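Local coordinates for protein putative transcriptional regulator, IclR family (Arthrobacter aurescens, PDB 3OBF) that probably acts as a DNA-binding transcriptional regulator of the IclR family, this chain being its C-terminal, probably effector-sensing domain, at residues V139-P144 and G157-A162. Sequence-based numbering, arbitrary orientation.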
ATOM      1  N   VAL A 139      -3.169   3.723  -2.118  1.00 24.15           N
ATOM      2  CA  VAL A 139      -2.172   4.188  -3.078  1.00 23.94           C
ATOM      3  C   VAL A 139      -0.804   3.592  -2.714  1.00 23.90           C
ATOM      4  O   VAL A 139      -0.421   3.607  -1.537  1.00 23.52           O
ATOM      5  CB  VAL A 139      -2.120   5.721  -3.084  1.00 24.21           C
ATOM      6  CG1 VAL A 139      -0.942   6.238  -4.012  1.00 23.99           C
ATOM      7  CG2 VAL A 139      -3.511   6.294  -3.507  1.00 23.51           C
ATOM      8  N   LEU A 140      -0.103   3.051  -3.714  1.00 23.48           N
ATOM      9  CA  LEU A 140       1.202   2.436  -3.533  1.00 23.74           C
ATOM     10  C   LEU A 140       2.265   3.182  -4.361  1.00 23.98           C
ATOM     11  O   LEU A 140       2.023   3.526  -5.523  1.00 22.76           O
ATOM     12  CB  LEU A 140       1.148   0.955  -3.955  1.00 24.35           C
ATOM     13  CG  LEU A 140       2.446   0.123  -4.135  1.00 25.25           C
ATOM     14  CD1 LEU A 140       3.178  -0.070  -2.809  1.00 25.58           C
ATOM     15  CD2 LEU A 140       2.200  -1.264  -4.850  1.00 25.32           C
ATOM     16  N   ILE A 141       3.426   3.436  -3.744  1.00 24.35           N
ATOM     17  CA  ILE A 141       4.603   3.861  -4.463  1.00 24.58           C
ATOM     18  C   ILE A 141       5.634   2.752  -4.292  1.00 26.11           C
ATOM     19  O   ILE A 141       6.235   2.615  -3.215  1.00 26.55           O
ATOM     20  CB  ILE A 141       5.195   5.237  -3.971  1.00 25.08           C
ATOM     21  CG1 ILE A 141       4.153   6.378  -4.038  1.00 23.59           C
ATOM     22  CG2 ILE A 141       6.453   5.597  -4.822  1.00 23.75           C
ATOM     23  CD1 ILE A 141       4.658   7.725  -3.445  1.00 24.70           C
ATOM     24  N   PRO A 142       5.820   1.920  -5.329  1.00 26.95           N
ATOM     25  CA  PRO A 142       6.961   0.991  -5.293  1.00 28.19           C
ATOM     26  C   PRO A 142       8.198   1.617  -5.946  1.00 29.76           C
ATOM     27  O   PRO A 142       8.054   2.429  -6.842  1.00 30.91           O
ATOM     28  CB  PRO A 142       6.461  -0.177  -6.120  1.00 28.04           C
ATOM     29  CG  PRO A 142       5.490   0.531  -7.219  1.00 27.51           C
ATOM     30  CD  PRO A 142       5.047   1.831  -6.588  1.00 26.76           C
ATOM     31  N   ALA A 143       9.398   1.261  -5.507  1.00 32.20           N
ATOM     32  CA  ALA A 143      10.636   1.816  -6.083  1.00 34.33           C
ATOM     33  C   ALA A 143      11.819   0.825  -5.914  1.00 36.71           C
ATOM     34  O   ALA A 143      11.779  -0.043  -5.028  1.00 36.61           O
ATOM     35  CB  ALA A 143      10.959   3.165  -5.440  1.00 33.36           C
ATOM     36  N   PRO A 144      12.855   0.926  -6.774  1.00 38.91           N
ATOM     37  CA  PRO A 144      14.007   0.018  -6.522  1.00 41.16           C
ATOM     38  C   PRO A 144      14.829   0.469  -5.311  1.00 43.26           C
ATOM     39  O   PRO A 144      15.088   1.681  -5.155  1.00 42.52           O
ATOM     40  CB  PRO A 144      14.832   0.091  -7.810  1.00 41.49           C
ATOM     41  CG  PRO A 144      14.241   1.227  -8.636  1.00 40.62           C
ATOM     42  CD  PRO A 144      12.877   1.539  -8.118  1.00 38.84           C
ATOM     43  N   GLY A 157       6.683   8.271   1.453  1.00 31.14           N
ATOM     44  CA  GLY A 157       5.554   7.974   2.339  1.00 31.30           C
ATOM     45  C   GLY A 157       4.636   9.163   2.541  1.00 31.49           C
ATOM     46  O   GLY A 157       3.409   9.037   2.487  1.00 31.58           O
ATOM     47  N   GLU A 158       5.230  10.324   2.787  0.50 31.66           N
ATOM     48  CA  GLU A 158       4.458  11.557   2.953  0.50 32.14           C
ATOM     49  C   GLU A 158       3.745  11.899   1.653  0.50 31.35           C
ATOM     50  O   GLU A 158       2.572  12.280   1.658  0.50 31.38           O
ATOM     51  CB  GLU A 158       5.371  12.720   3.367  0.50 32.69           C
ATOM     52  CG  GLU A 158       4.671  14.077   3.453  0.50 35.02           C
ATOM     53  CD  GLU A 158       5.591  15.179   4.002  0.50 38.23           C
ATOM     54  OE1 GLU A 158       6.627  14.841   4.620  0.50 39.38           O
ATOM     55  OE2 GLU A 158       5.274  16.378   3.830  0.50 40.12           O
ATOM     56  N   ALA A 159       4.458  11.759   0.541  1.00 30.80           N
ATOM     57  CA  ALA A 159       3.863  12.007  -0.766  1.00 29.79           C
ATOM     58  C   ALA A 159       2.689  11.043  -0.992  1.00 28.89           C
ATOM     59  O   ALA A 159       1.618  11.443  -1.460  1.00 28.04           O
ATOM     60  CB  ALA A 159       4.911  11.846  -1.870  1.00 29.48           C
ATOM     61  N   CYS A 160       2.897   9.784  -0.608  1.00 28.23           N
ATOM     62  CA  CYS A 160       1.900   8.749  -0.807  1.00 27.82           C
ATOM     63  C   CYS A 160       0.656   9.072   0.007  1.00 27.54           C
ATOM     64  O   CYS A 160      -0.454   8.964  -0.473  1.00 27.17           O
ATOM     65  CB  CYS A 160       2.477   7.399  -0.402  1.00 28.23           C
ATOM     66  SG  CYS A 160       1.471   6.026  -0.812  1.00 28.75           S
ATOM     67  N   ALA A 161       0.867   9.478   1.252  1.00 27.60           N
ATOM     68  CA  ALA A 161      -0.217   9.773   2.150  1.00 26.98           C
ATOM     69  C   ALA A 161      -0.976  11.009   1.637  1.00 27.22           C
ATOM     70  O   ALA A 161      -2.222  11.044   1.702  1.00 27.28           O
ATOM     71  CB  ALA A 161       0.328  10.016   3.543  1.00 27.29           C
ATOM     72  N   ALA A 162      -0.240  11.995   1.112  1.00 26.39           N
ATOM     73  CA  ALA A 162      -0.888  13.193   0.580  1.00 26.11           C
ATOM     74  C   ALA A 162      -1.752  12.849  -0.615  1.00 25.54           C
ATOM     75  O   ALA A 162      -2.875  13.311  -0.695  1.00 26.22           O
ATOM     76  CB  ALA A 162       0.141  14.307   0.228  1.00 27.44           C
TER
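Cys160 projects from the helix onto the strand and settles between Val139 and Ile141, the two strand residues whose CB atoms face the helix; Leu140 between them turns to the opposite side of the sheet. The sulfur does the reaching: with its SG anti to the backbone N (chi1 -171°), Cys160 SG comes to 3.2 Å from Val139 O. It sits well off the plane of the Val139 peptide, with a C-O-SG angle near 115°, and so lies over the carbonyl face in a close van der Waals approach. Beside it, the CG1 branch of Val139 lies 4.0 Å from Cys160 SG. On the other flank, Ile141 has CG1 opposite its carbonyl carbon and an extended second torsion, which sends the terminal methyl CD1 out to the helix, 3.8 Å from Cys160 CB. Ile141 CD1 also lies a looser 4.4 Å from Ala159 CB. The segments bury a small 180 Å² between them, and apart from the sulfur-to-carbonyl approach the side-chain contacts are apolar. The axes of segments 139-144 and 157-162 come within 8.4 Å at 154°, nearly antiparallel, as helix 150-170 returns over strand 135-144 after a short connection in this GAF-like domain. Val124 and Ser126 of neighbouring strand 121-129 also touch Cys160, while Leu13 and Leu16 of helix 3-20 pack on Val139, and Leu16 also on Ile141 and Ala159, joining both helices over the antiparallel sheet.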